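Local coordinates for neuraminidase (Influenza A virus, PDB 4GDI), which is a neuraminidase-like member of glycosyl hydrolase family 34, whose relatives release terminal sialic acid, but whose own putative active site has diverged, at residues C338-I343 and Q354-F359; P23-F28 and T82-A87; A44-D49 and G322-K327; R100-C105 and L147-C152. All coordinates share one frame; numbering follows the deposited sequence.

Influenza neuraminidase heads are six-bladed beta-propellers; contact 1 lies within a blade, while contacts 2, 3 and 4 join neighbouring ones. Contact 1 is a hairpin in the sheet of strands 20-25, 352-362, 338-346 and 317-324, where the N-terminal strand completes a blade of otherwise C-terminal strands. Contact 2 leads off that N-terminal strand, its centre about 9 Å from that of contact 1. Contact 3 joins strand 317-324 of the same sheet to strand 44-48 of the next, and contact 4, centred about 11 Å from contact 3, lies between residues 49 and 322 in sequence. Contacts 2 and 3, which interleave along the chain, both join the closing blade to the sheet of strands 44-48 and 78-83.

Contact 1: C338-I343 and Q354-F359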
loop_
_atom_site.group_PDB
_atom_site.type_symbol
_atom_site.label_atom_id
_atom_site.label_comp_id
_atom_site.label_asym_id
_atom_site.label_seq_id
_atom_site.Cartn_x
_atom_site.Cartn_y
_atom_site.Cartn_z
ATOM N N CYS A 338 -20.357 -0.468 -19.380
ATOM C CA CYS A 338 -19.077 0.110 -19.768
ATOM C C CYS A 338 -18.369 -0.868 -20.685
ATOM O O CYS A 338 -18.772 -2.026 -20.805
ATOM C CB CYS A 338 -18.200 0.370 -18.531
ATOM S SG CYS A 338 -18.902 1.419 -17.226
ATOM N N PHE A 339 -17.312 -0.413 -21.346
ATOM C CA PHE A 339 -16.479 -1.357 -22.061
ATOM C C PHE A 339 -15.022 -1.030 -21.834
ATOM O O PHE A 339 -14.672 0.096 -21.468
ATOM C CB PHE A 339 -16.831 -1.404 -23.559
ATOM C CG PHE A 339 -16.564 -0.114 -24.309
ATOM C CD1 PHE A 339 -15.331 0.128 -24.884
ATOM C CD2 PHE A 339 -17.568 0.829 -24.470
ATOM C CE1 PHE A 339 -15.093 1.306 -25.583
ATOM C CE2 PHE A 339 -17.340 2.009 -25.168
ATOM C CZ PHE A 339 -16.098 2.242 -25.729
ATOM N N TRP A 340 -14.171 -2.038 -21.999
ATOM C CA TRP A 340 -12.738 -1.828 -21.959
ATOM C C TRP A 340 -12.221 -1.967 -23.394
ATOM O O TRP A 340 -12.840 -2.644 -24.230
ATOM C CB TRP A 340 -12.048 -2.811 -20.993
ATOM C CG TRP A 340 -12.434 -4.281 -21.185
ATOM C CD1 TRP A 340 -13.342 -4.993 -20.453
ATOM C CD2 TRP A 340 -11.914 -5.193 -22.165
ATOM N NE1 TRP A 340 -13.424 -6.280 -20.917
ATOM C CE2 TRP A 340 -12.555 -6.429 -21.970
ATOM C CE3 TRP A 340 -10.967 -5.080 -23.192
ATOM C CZ2 TRP A 340 -12.284 -7.545 -22.763
ATOM C CZ3 TRP A 340 -10.706 -6.180 -23.969
ATOM C CH2 TRP A 340 -11.355 -7.394 -23.755
ATOM N N LEU A 341 -11.084 -1.337 -23.667
ATOM C CA LEU A 341 -10.520 -1.313 -25.009
ATOM C C LEU A 341 -8.995 -1.216 -24.961
ATOM O O LEU A 341 -8.452 -0.347 -24.285
ATOM C CB LEU A 341 -11.102 -0.124 -25.773
ATOM C CG LEU A 341 -10.413 0.295 -27.072
ATOM C CD1 LEU A 341 -10.660 -0.727 -28.140
ATOM C CD2 LEU A 341 -10.938 1.656 -27.492
ATOM N N GLU A 342 -8.326 -2.148 -25.633
ATOM C CA GLU A 342 -6.868 -2.133 -25.762
ATOM C C GLU A 342 -6.466 -0.995 -26.681
ATOM O O GLU A 342 -6.979 -0.874 -27.808
ATOM C CB GLU A 342 -6.345 -3.435 -26.373
ATOM C CG GLU A 342 -6.275 -4.622 -25.412
ATOM C CD GLU A 342 -5.809 -5.897 -26.092
ATOM O OE1 GLU A 342 -5.870 -5.954 -27.342
ATOM O OE2 GLU A 342 -5.372 -6.836 -25.372
ATOM N N ILE A 343 -5.566 -0.160 -26.177
ATOM C CA ILE A 343 -4.910 0.876 -26.960
ATOM C C ILE A 343 -3.473 0.392 -27.161
ATOM O O ILE A 343 -2.780 0.073 -26.192
ATOM C CB ILE A 343 -4.901 2.206 -26.197
ATOM C CG1 ILE A 343 -6.335 2.675 -25.908
ATOM C CG2 ILE A 343 -4.116 3.284 -26.963
ATOM C CD1 ILE A 343 -7.177 2.898 -27.127
ATOM N N GLN A 354 0.045 -3.215 -25.138
ATOM C CA GLN A 354 -1.324 -2.718 -25.064
ATOM C C GLN A 354 -1.665 -2.261 -23.650
ATOM O O GLN A 354 -1.298 -2.896 -22.656
ATOM C CB GLN A 354 -2.332 -3.759 -25.545
ATOM C CG GLN A 354 -2.138 -5.126 -24.971
ATOM C CD GLN A 354 -1.176 -5.939 -25.796
ATOM O OE1 GLN A 354 -0.992 -5.670 -26.984
ATOM N NE2 GLN A 354 -0.546 -6.934 -25.173
ATOM N N GLU A 355 -2.363 -1.138 -23.587
ATOM C CA GLU A 355 -2.868 -0.602 -22.345
ATOM C C GLU A 355 -4.391 -0.493 -22.443
ATOM O O GLU A 355 -4.931 -0.091 -23.477
ATOM C CB GLU A 355 -2.229 0.764 -22.092
ATOM C CG GLU A 355 -0.886 0.681 -21.372
ATOM C CD GLU A 355 -1.034 0.153 -19.958
ATOM O OE1 GLU A 355 -1.940 0.637 -19.240
ATOM O OE2 GLU A 355 -0.260 -0.754 -19.575
ATOM N N LEU A 356 -5.088 -0.867 -21.383
ATOM C CA LEU A 356 -6.544 -0.834 -21.395
ATOM C C LEU A 356 -7.020 0.566 -21.062
ATOM O O LEU A 356 -6.565 1.171 -20.095
ATOM C CB LEU A 356 -7.145 -1.800 -20.363
ATOM C CG LEU A 356 -7.232 -3.292 -20.653
ATOM C CD1 LEU A 356 -8.199 -3.945 -19.650
ATOM C CD2 LEU A 356 -7.657 -3.597 -22.096
ATOM N N SER A 357 -7.923 1.081 -21.877
ATOM C CA SER A 357 -8.723 2.222 -21.480
ATOM C C SER A 357 -10.148 1.718 -21.225
ATOM O O SER A 357 -10.520 0.614 -21.642
ATOM C CB SER A 357 -8.724 3.267 -22.581
ATOM O OG SER A 357 -9.467 2.782 -23.682
ATOM N N THR A 358 -10.945 2.521 -20.546
ATOM C CA THR A 358 -12.324 2.138 -20.254
ATOM C C THR A 358 -13.250 3.308 -20.552
ATOM O O THR A 358 -12.866 4.461 -20.367
ATOM C CB THR A 358 -12.518 1.727 -18.778
ATOM O OG1 THR A 358 -12.146 2.806 -17.921
ATOM C CG2 THR A 358 -11.704 0.515 -18.414
ATOM N N PHE A 359 -14.462 2.986 -21.011
ATOM C CA PHE A 359 -15.472 3.966 -21.400
ATOM C C PHE A 359 -16.804 3.495 -20.824
ATOM O O PHE A 359 -17.106 2.313 -20.862
ATOM C CB PHE A 359 -15.628 4.029 -22.922
ATOM C CG PHE A 359 -14.515 4.736 -23.632
ATOM C CD1 PHE A 359 -13.327 4.092 -23.898
ATOM C CD2 PHE A 359 -14.669 6.050 -24.047
ATOM C CE1 PHE A 359 -12.308 4.746 -24.564
ATOM C CE2 PHE A 359 -13.658 6.703 -24.718
ATOM C CZ PHE A 359 -12.478 6.050 -24.975
#
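F339 and F359, L341 and S357, and I343 and E355 are the hydrogen-bonded pairs of an antiparallel beta hairpin, each pair giving two backbone bonds, such as F339 N to F359 O at 2.8 Å. The bond from S357 N to L341 O is nearly straight at 169°. L341 O also receives a weak bond from S357 OG at 3.3 Å, so two donors of one serine share this carbonyl.

The aromatic packing lies on the face that carries F339, L341, I343, S357 and F359. Here F359 CB, rather than its ring, sits over the F339 ring, 3.7 Å from the centroid. The two ring planes are only 9° apart, but their centroids are separated by 5.2 Å, so the rings are slid past each other and barely overlap. F339 CG lies between its own backbone N and carbonyl carbon (chi1 65°), which swings CZ to 3.4 Å from F359 CB.

On the other face, L356 CD2 touches both W340 CE3 (3.8 Å) and E342 CG (3.7 Å). E342 and Q354 run alongside each other in the same direction, though their polar ends are held elsewhere: E342 OE2 in a salt bridge with R320, and Q354 NE2 on S41 O.

Regular backbone bonding thus fixes the register, while one face carries the phenylalanine pair and the other combines apolar contacts with a buried carboxylate, whose charge the arginine probably offsets.

Contact 2: P23-F28 and T82-A87; sequences PTHRGF and TPIGSA
H25 and F28 face residues 84-87, at and just after a turn, without pairing backbones: the nearest CA atoms, F28 to A87, are 7.0 Å apart. On one side a classic beta bulge, in which T24 and H25 both oppose T358, ends the N-terminal edge strand of a propeller blade and turns the chain. On the other, residues 83-86 form a type I beta turn at the end of strand 78-83, closed by S86 N bonding to P83 O at 3.0 Å.

Side chains bridge the gap. The H25 ring is carried toward the turn with CG opposite the backbone N (chi1 168°). I84 CG1 lies over one of its faces, 4.2 Å from the centroid, and the two side chains lie antiparallel, each passing the other. Beyond the imidazole, F28 presents CE1 to its edge, in the ring plane. F28 in turn takes A87 CB over a face, 4.1 Å from the centroid and only 5° from the ring normal.

This joint forms part of the tetramer interface, since M95 and Y80 of the second subunit pack on H25 and F28 respectively. Two backbone carbonyls meet ring carbons directly: H25 CE1 approaches I84 O at 3.1 Å, and G85 O lies in the plane of the F28 ring, 3.6 Å from CZ.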
loop_
_atom_site.group_PDB
_atom_site.type_symbol
_atom_site.label_atom_id
_atom_site.label_comp_id
_atom_site.label_asym_id
_atom_site.label_seq_id
_atom_site.Cartn_x
_atom_site.Cartn_y
_atom_site.Cartn_z
ATOM N N PRO A 23 -14.746 8.430 -21.574
ATOM C CA PRO A 23 -13.644 7.665 -20.989
ATOM C C PRO A 23 -13.560 7.873 -19.479
ATOM O O PRO A 23 -13.534 9.016 -19.010
ATOM C CB PRO A 23 -12.405 8.255 -21.680
ATOM C CG PRO A 23 -12.803 9.657 -22.017
ATOM C CD PRO A 23 -14.275 9.598 -22.331
ATOM N N THR A 24 -13.515 6.789 -18.720
ATOM C CA THR A 24 -13.362 6.916 -17.284
ATOM C C THR A 24 -11.904 6.657 -16.915
ATOM O O THR A 24 -11.465 7.020 -15.836
ATOM C CB THR A 24 -14.280 5.960 -16.524
ATOM O OG1 THR A 24 -14.063 4.624 -16.990
ATOM C CG2 THR A 24 -15.732 6.336 -16.735
ATOM N N HIS A 25 -11.158 6.054 -17.838
ATOM C CA HIS A 25 -9.755 5.744 -17.618
ATOM C C HIS A 25 -9.076 5.630 -18.968
ATOM O O HIS A 25 -9.416 4.777 -19.768
ATOM C CB HIS A 25 -9.621 4.442 -16.803
ATOM C CG HIS A 25 -8.231 3.876 -16.765
ATOM N ND1 HIS A 25 -7.330 4.172 -15.765
ATOM C CD2 HIS A 25 -7.600 3.003 -17.591
ATOM C CE1 HIS A 25 -6.198 3.525 -15.986
ATOM N NE2 HIS A 25 -6.334 2.808 -17.086
ATOM N N ARG A 26 -8.149 6.530 -19.253
ATOM C CA ARG A 26 -7.300 6.356 -20.416
ATOM C C ARG A 26 -6.168 5.428 -20.017
ATOM O O ARG A 26 -5.731 5.421 -18.865
ATOM C CB ARG A 26 -6.763 7.697 -20.899
ATOM C CG ARG A 26 -7.867 8.656 -21.241
ATOM C CD ARG A 26 -7.348 9.945 -21.794
ATOM N NE ARG A 26 -6.842 9.761 -23.143
ATOM C CZ ARG A 26 -6.712 10.742 -24.022
ATOM N NH1 ARG A 26 -7.050 11.981 -23.689
ATOM N NH2 ARG A 26 -6.244 10.480 -25.230
ATOM N N GLY A 27 -5.707 4.620 -20.951
ATOM C CA GLY A 27 -4.569 3.771 -20.668
ATOM C C GLY A 27 -3.409 4.648 -20.248
ATOM O O GLY A 27 -3.328 5.808 -20.646
ATOM N N PHE A 28 -2.514 4.113 -19.433
ATOM C CA PHE A 28 -1.318 4.859 -19.089
ATOM C C PHE A 28 -0.577 5.151 -20.405
ATOM O O PHE A 28 -0.495 4.285 -21.278
ATOM C CB PHE A 28 -0.489 4.090 -18.056
ATOM C CG PHE A 28 -1.107 4.105 -16.678
ATOM C CD1 PHE A 28 -2.051 3.154 -16.311
ATOM C CD2 PHE A 28 -0.777 5.096 -15.766
ATOM C CE1 PHE A 28 -2.640 3.181 -15.047
ATOM C CE2 PHE A 28 -1.366 5.135 -14.502
ATOM C CZ PHE A 28 -2.295 4.176 -14.144
ATOM N N THR A 82 -4.747 -5.817 -10.939
ATOM C CA THR A 82 -4.271 -4.508 -10.514
ATOM C C THR A 82 -5.470 -3.565 -10.398
ATOM O O THR A 82 -6.344 -3.575 -11.268
ATOM C CB THR A 82 -3.313 -3.923 -11.588
ATOM O OG1 THR A 82 -2.195 -4.799 -11.749
ATOM C CG2 THR A 82 -2.818 -2.546 -11.191
ATOM N N PRO A 83 -5.516 -2.736 -9.342
ATOM C CA PRO A 83 -6.567 -1.709 -9.274
ATOM C C PRO A 83 -6.538 -0.815 -10.503
ATOM O O PRO A 83 -5.471 -0.406 -10.952
ATOM C CB PRO A 83 -6.211 -0.908 -8.010
ATOM C CG PRO A 83 -5.411 -1.837 -7.181
ATOM C CD PRO A 83 -4.649 -2.716 -8.151
ATOM N N ILE A 84 -7.709 -0.516 -11.048
ATOM C CA ILE A 84 -7.775 0.161 -12.338
ATOM C C ILE A 84 -6.982 1.487 -12.371
ATOM O O ILE A 84 -6.320 1.811 -13.369
ATOM C CB ILE A 84 -9.245 0.386 -12.757
ATOM C CG1 ILE A 84 -9.319 0.770 -14.231
ATOM C CG2 ILE A 84 -9.915 1.416 -11.861
ATOM C CD1 ILE A 84 -8.835 -0.329 -15.149
ATOM N N GLY A 85 -7.008 2.234 -11.275
ATOM C CA GLY A 85 -6.318 3.516 -11.235
ATOM C C GLY A 85 -4.802 3.482 -11.091
ATOM O O GLY A 85 -4.148 4.538 -11.119
ATOM N N SER A 86 -4.232 2.287 -10.942
ATOM C CA SER A 86 -2.784 2.137 -10.814
ATOM C C SER A 86 -2.170 1.456 -12.030
ATOM O O SER A 86 -2.791 0.599 -12.665
ATOM C CB SER A 86 -2.435 1.319 -9.565
ATOM O OG SER A 86 -3.056 1.856 -8.410
ATOM N N ALA A 87 -0.951 1.847 -12.350
ATOM C CA ALA A 87 -0.120 1.087 -13.270
ATOM C C ALA A 87 0.226 -0.268 -12.653
ATOM O O ALA A 87 0.341 -0.406 -11.431
ATOM C CB ALA A 87 1.154 1.855 -13.583
#

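Contact 3: A44-D49 and G322-K327; sequences AYVSCD and GFFQPK. With GOL (glycerol), chain S.
Over the ring of F324 stands V46, and beside it C48; these three residues carry the contact between edge strands of two adjacent propeller blades. The touching parts, residues 46-49 and 324-327, run almost the same way, 12° apart end to end, but are too widely spaced for direct backbone bonding.

The F324 ring is the platform. V46 CG1 lies above the centre of one face, 3.7 Å from the centroid; a chi1 of 174° turns this methyl away from the amide N and onto the ring. C48 SG comes to the same ring obliquely, touching CD2 at 3.7 Å in a sulfur-aromatic contact. That sulfur is also bonded to C53 SG, so the disulfide that ties C48 to the next strand of its own sheet presents a sulfur to the neighbouring blade.

Water and one glycerol fill the polar part of the interface. One water donates to V46 O and to F323 O, both at 2.7 Å. Another accepts from C48 N and donates to Q325 O. K327, extended beyond CG, runs past C48 O, with CD 3.9 Å away, and its NZ reaches a third water that donates to C48 O and S47 OG; NZ is also held by F106 O. The glycerol, probably from the crystallisation liquor, accepts from K327 N at 2.7 Å through O1 and donates to D49 O; it also bonds E131 O of the second subunit.

The two blades therefore adhere through an apolar patch of valine, phenylalanine and half-cystine, while one water links two acceptors, V46 O and F323 O, and another joins the donor C48 N to Q325 O.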
loop_
_atom_site.group_PDB
_atom_site.type_symbol
_atom_site.label_atom_id
_atom_site.label_comp_id
_atom_site.label_asym_id
_atom_site.label_seq_id
_atom_site.Cartn_x
_atom_site.Cartn_y
_atom_site.Cartn_z
ATOM N N ALA A 44 -6.034 -8.848 -21.258
ATOM C CA ALA A 44 -6.556 -8.113 -20.121
ATOM C C ALA A 44 -8.044 -7.815 -20.276
ATOM O O ALA A 44 -8.593 -7.801 -21.386
ATOM C CB ALA A 44 -5.777 -6.817 -19.899
ATOM N N TYR A 45 -8.691 -7.598 -19.136
ATOM C CA TYR A 45 -10.093 -7.202 -19.099
ATOM C C TYR A 45 -10.379 -6.595 -17.731
ATOM O O TYR A 45 -9.535 -6.632 -16.840
ATOM C CB TYR A 45 -11.021 -8.397 -19.379
ATOM C CG TYR A 45 -10.845 -9.564 -18.415
ATOM C CD1 TYR A 45 -9.871 -10.521 -18.634
ATOM C CD2 TYR A 45 -11.651 -9.692 -17.290
ATOM C CE1 TYR A 45 -9.695 -11.587 -17.771
ATOM C CE2 TYR A 45 -11.494 -10.764 -16.411
ATOM C CZ TYR A 45 -10.513 -11.707 -16.662
ATOM O OH TYR A 45 -10.331 -12.755 -15.812
ATOM N N VAL A 46 -11.577 -6.055 -17.559
ATOM C CA VAL A 46 -11.906 -5.362 -16.331
ATOM C C VAL A 46 -13.048 -6.067 -15.611
ATOM O O VAL A 46 -13.968 -6.572 -16.249
ATOM C CB VAL A 46 -12.316 -3.892 -16.608
ATOM C CG1 VAL A 46 -12.792 -3.232 -15.308
ATOM C CG2 VAL A 46 -11.158 -3.100 -17.229
ATOM N N SER A 47 -13.008 -6.068 -14.281
ATOM C CA SER A 47 -14.135 -6.575 -13.486
ATOM C C SER A 47 -14.092 -5.921 -12.109
ATOM O O SER A 47 -13.014 -5.631 -11.586
ATOM C CB SER A 47 -14.070 -8.109 -13.376
ATOM O OG SER A 47 -15.310 -8.667 -12.975
ATOM N N CYS A 48 -15.263 -5.697 -11.524
ATOM C CA CYS A 48 -15.379 -4.882 -10.316
ATOM C C CYS A 48 -15.989 -5.642 -9.136
ATOM O O CYS A 48 -16.804 -6.560 -9.328
ATOM C CB CYS A 48 -16.259 -3.660 -10.607
ATOM S SG CYS A 48 -15.982 -2.863 -12.225
ATOM N N ASP A 49 -15.594 -5.269 -7.921
ATOM C CA ASP A 49 -16.336 -5.689 -6.742
ATOM C C ASP A 49 -17.397 -4.627 -6.497
ATOM O O ASP A 49 -17.732 -3.888 -7.425
ATOM C CB ASP A 49 -15.420 -5.965 -5.513
ATOM C CG ASP A 49 -14.560 -4.761 -5.094
ATOM O OD1 ASP A 49 -14.944 -3.574 -5.292
ATOM O OD2 ASP A 49 -13.477 -5.028 -4.536
ATOM N N GLY A 322 -14.310 -5.239 -24.805
ATOM C CA GLY A 322 -15.398 -6.032 -24.244
ATOM C C GLY A 322 -16.058 -5.335 -23.088
ATOM O O GLY A 322 -15.599 -4.277 -22.646
ATOM N N PHE A 323 -17.135 -5.937 -22.590
ATOM C CA PHE A 323 -17.958 -5.304 -21.575
ATOM C C PHE A 323 -17.418 -5.456 -20.170
ATOM O O PHE A 323 -16.767 -6.449 -19.841
ATOM C CB PHE A 323 -19.347 -5.950 -21.552
ATOM C CG PHE A 323 -20.139 -5.752 -22.802
ATOM C CD1 PHE A 323 -20.583 -4.496 -23.160
ATOM C CD2 PHE A 323 -20.504 -6.848 -23.578
ATOM C CE1 PHE A 323 -21.333 -4.322 -24.296
ATOM C CE2 PHE A 323 -21.252 -6.682 -24.710
ATOM C CZ PHE A 323 -21.679 -5.414 -25.062
ATOM N N PHE A 324 -17.724 -4.476 -19.329
ATOM C CA PHE A 324 -17.781 -4.714 -17.883
ATOM C C PHE A 324 -18.903 -3.873 -17.283
ATOM O O PHE A 324 -19.351 -2.888 -17.885
ATOM C CB PHE A 324 -16.452 -4.429 -17.181
ATOM C CG PHE A 324 -16.106 -2.956 -17.056
ATOM C CD1 PHE A 324 -15.429 -2.295 -18.067
ATOM C CD2 PHE A 324 -16.404 -2.259 -15.891
ATOM C CE1 PHE A 324 -15.074 -0.950 -17.931
ATOM C CE2 PHE A 324 -16.070 -0.915 -15.743
ATOM C CZ PHE A 324 -15.391 -0.259 -16.762
ATOM N N GLN A 325 -19.383 -4.282 -16.119
ATOM C CA GLN A 325 -20.482 -3.566 -15.475
ATOM C C GLN A 325 -20.088 -3.107 -14.078
ATOM O O GLN A 325 -19.668 -3.917 -13.248
ATOM C CB GLN A 325 -21.738 -4.443 -15.385
ATOM C CG GLN A 325 -22.396 -4.738 -16.719
ATOM C CD GLN A 325 -23.593 -5.661 -16.565
ATOM O OE1 GLN A 325 -23.441 -6.845 -16.242
ATOM N NE2 GLN A 325 -24.779 -5.122 -16.759
ATOM N N PRO A 326 -20.226 -1.799 -13.819
ATOM C CA PRO A 326 -20.081 -1.299 -12.449
ATOM C C PRO A 326 -21.111 -1.994 -11.572
ATOM O O PRO A 326 -22.219 -2.234 -12.036
ATOM C CB PRO A 326 -20.419 0.188 -12.569
ATOM C CG PRO A 326 -20.291 0.518 -14.024
ATOM C CD PRO A 326 -20.607 -0.744 -14.771
ATOM N N LYS A 327 -20.761 -2.333 -10.341
ATOM C CA LYS A 327 -21.672 -3.111 -9.525
ATOM C C LYS A 327 -22.097 -2.413 -8.244
ATOM O O LYS A 327 -22.985 -2.898 -7.548
ATOM C CB LYS A 327 -21.052 -4.471 -9.206
ATOM C CG LYS A 327 -20.964 -5.367 -10.440
ATOM C CD LYS A 327 -20.575 -6.798 -10.109
ATOM C CE LYS A 327 -20.557 -7.631 -11.392
ATOM N NZ LYS A 327 -19.958 -8.958 -11.166
HETATM C C1 GOL S . -17.778 -0.776 -8.399
HETATM O O1 GOL S . -18.531 -1.848 -8.917
HETATM C C2 GOL S . -18.379 0.561 -8.821
HETATM O O2 GOL S . -19.729 0.443 -9.228
HETATM C C3 GOL S . -17.534 1.181 -9.922
HETATM O O3 GOL S . -17.998 2.481 -10.218
HETATM O O HOH W 1 -14.717 -7.685 -18.571
HETATM O O HOH W 2 -17.054 -8.614 -11.008
HETATM O O HOH W 3 -17.821 -5.784 -12.850
#

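Contact 4: R100-C105 and L147-C152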
loop_
_atom_site.group_PDB
_atom_site.type_symbol
_atom_site.label_atom_id
_atom_site.label_comp_id
_atom_site.label_asym_id
_atom_site.label_seq_id
_atom_site.Cartn_x
_atom_site.Cartn_y
_atom_site.Cartn_z
ATOM N N ARG A 100 -3.335 -19.458 -18.787
ATOM C CA ARG A 100 -3.098 -18.961 -20.147
ATOM C C ARG A 100 -4.302 -18.154 -20.644
ATOM O O ARG A 100 -4.168 -17.258 -21.480
ATOM C CB ARG A 100 -2.864 -20.127 -21.112
ATOM C CG ARG A 100 -1.818 -21.132 -20.643
ATOM C CD ARG A 100 -1.716 -22.305 -21.616
ATOM N NE ARG A 100 -0.947 -21.964 -22.805
ATOM C CZ ARG A 100 0.360 -22.171 -22.941
ATOM N NH1 ARG A 100 1.064 -22.732 -21.962
ATOM N NH2 ARG A 100 0.967 -21.822 -24.068
ATOM N N SER A 101 -5.485 -18.515 -20.151
ATOM C CA SER A 101 -6.671 -17.709 -20.355
ATOM C C SER A 101 -7.475 -17.704 -19.062
ATOM O O SER A 101 -7.259 -18.534 -18.172
ATOM C CB SER A 101 -7.508 -18.228 -21.522
ATOM O OG SER A 101 -8.044 -19.530 -21.290
ATOM N N SER A 102 -8.403 -16.770 -18.950
ATOM C CA SER A 102 -9.115 -16.617 -17.684
ATOM C C SER A 102 -10.468 -15.934 -17.784
ATOM O O SER A 102 -10.846 -15.387 -18.814
ATOM C CB SER A 102 -8.246 -15.836 -16.697
ATOM O OG SER A 102 -8.339 -14.448 -16.940
ATOM N N SER A 103 -11.192 -15.989 -16.677
ATOM C CA SER A 103 -12.380 -15.188 -16.499
ATOM C C SER A 103 -12.546 -14.983 -15.006
ATOM O O SER A 103 -12.154 -15.839 -14.215
ATOM C CB SER A 103 -13.602 -15.901 -17.068
ATOM O OG SER A 103 -14.750 -15.071 -16.984
ATOM N N ALA A 104 -13.115 -13.855 -14.617
ATOM C CA ALA A 104 -13.321 -13.573 -13.215
ATOM C C ALA A 104 -14.578 -12.741 -13.020
ATOM O O ALA A 104 -14.999 -11.996 -13.896
ATOM C CB ALA A 104 -12.105 -12.829 -12.638
ATOM N N CYS A 105 -15.192 -12.881 -11.860
ATOM C CA CYS A 105 -16.392 -12.116 -11.576
ATOM C C CYS A 105 -16.685 -12.198 -10.083
ATOM O O CYS A 105 -16.493 -13.258 -9.466
ATOM C CB CYS A 105 -17.593 -12.623 -12.402
ATOM S SG CYS A 105 -17.850 -14.444 -12.459
ATOM N N LEU A 147 -10.904 -20.051 -21.935
ATOM C CA LEU A 147 -11.725 -19.054 -21.255
ATOM C C LEU A 147 -11.729 -17.732 -22.033
ATOM O O LEU A 147 -10.771 -17.423 -22.738
ATOM C CB LEU A 147 -11.215 -18.872 -19.831
ATOM C CG LEU A 147 -11.529 -20.103 -18.971
ATOM C CD1 LEU A 147 -10.652 -20.230 -17.705
ATOM C CD2 LEU A 147 -12.996 -20.058 -18.580
ATOM N N PRO A 148 -12.806 -16.939 -21.903
ATOM C CA PRO A 148 -12.968 -15.831 -22.859
ATOM C C PRO A 148 -12.170 -14.546 -22.603
ATOM O O PRO A 148 -12.235 -13.634 -23.431
ATOM C CB PRO A 148 -14.460 -15.529 -22.778
ATOM C CG PRO A 148 -14.853 -15.937 -21.393
ATOM C CD PRO A 148 -13.989 -17.110 -21.040
ATOM N N ASN A 149 -11.430 -14.467 -21.504
ATOM C CA ASN A 149 -10.666 -13.266 -21.182
ATOM C C ASN A 149 -11.568 -12.042 -21.112
ATOM O O ASN A 149 -11.285 -10.988 -21.667
ATOM C CB ASN A 149 -9.514 -13.080 -22.175
ATOM C CG ASN A 149 -8.671 -14.325 -22.297
ATOM O OD1 ASN A 149 -8.179 -14.860 -21.294
ATOM N ND2 ASN A 149 -8.547 -14.833 -23.509
ATOM N N SER A 150 -12.675 -12.220 -20.412
ATOM C CA SER A 150 -13.592 -11.138 -20.109
ATOM C C SER A 150 -14.342 -11.589 -18.866
ATOM O O SER A 150 -14.335 -12.775 -18.546
ATOM C CB SER A 150 -14.569 -10.941 -21.260
ATOM O OG SER A 150 -15.251 -9.705 -21.169
ATOM N N GLU A 151 -14.992 -10.673 -18.168
ATOM C CA GLU A 151 -15.588 -11.045 -16.894
ATOM C C GLU A 151 -16.693 -12.054 -17.071
ATOM O O GLU A 151 -17.444 -12.011 -18.051
ATOM C CB GLU A 151 -16.111 -9.829 -16.111
ATOM C CG GLU A 151 -17.378 -9.178 -16.626
ATOM C CD GLU A 151 -17.900 -8.094 -15.654
ATOM O OE1 GLU A 151 -17.339 -7.981 -14.541
ATOM O OE2 GLU A 151 -18.853 -7.359 -15.991
ATOM N N CYS A 152 -16.798 -12.961 -16.105
ATOM C CA CYS A 152 -17.940 -13.857 -16.069
ATOM C C CYS A 152 -19.134 -13.092 -15.476
ATOM O O CYS A 152 -18.993 -11.967 -15.005
ATOM C CB CYS A 152 -17.626 -15.184 -15.339
ATOM S SG CYS A 152 -16.568 -15.114 -13.895
HETATM O O HOH W 4 -7.136 -13.627 -19.166
#
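A disulfide joins C105 to C152, SG to SG 2.0 Å with a C-S-S-C torsion of -96°, close to the 90° magnitude such bonds prefer. Next to it, C152 N donates to A104 O at 3.0 Å, approaching from well above the carbonyl plane (57° out of it).

Three serines make the rest of the first shell. With chi1 at -176°, S103 sends its OG out on the far side from its own amide N, where it donates to S150 O at 2.8 Å within the carbonyl plane. S101 OG accepts from L147 N at 3.0 Å. S102 uses its main chain both ways with one residue: its N donates to N149 OD1 (3.0 Å), and its O accepts from N149 N (2.9 Å).

Behind these bonds, N149 has a left-handed backbone conformation, consistent with its amide N and side-chain oxygen both meeting S102. A water accepts from S102 OG and donates to N149 OD1, adding a second donor to that oxygen, and Y45 OH also bonds S102 OG.

Residues 147-152 end the loop that leads from strand 132-138 into strand 153-155 of the following blade. They run beside edge strand 101-106, with L147 and C152 packed on L114 of strand 111-117, S103 and C152 against V161 of strand 158-165, and N149 beside R320 of strand 317-324.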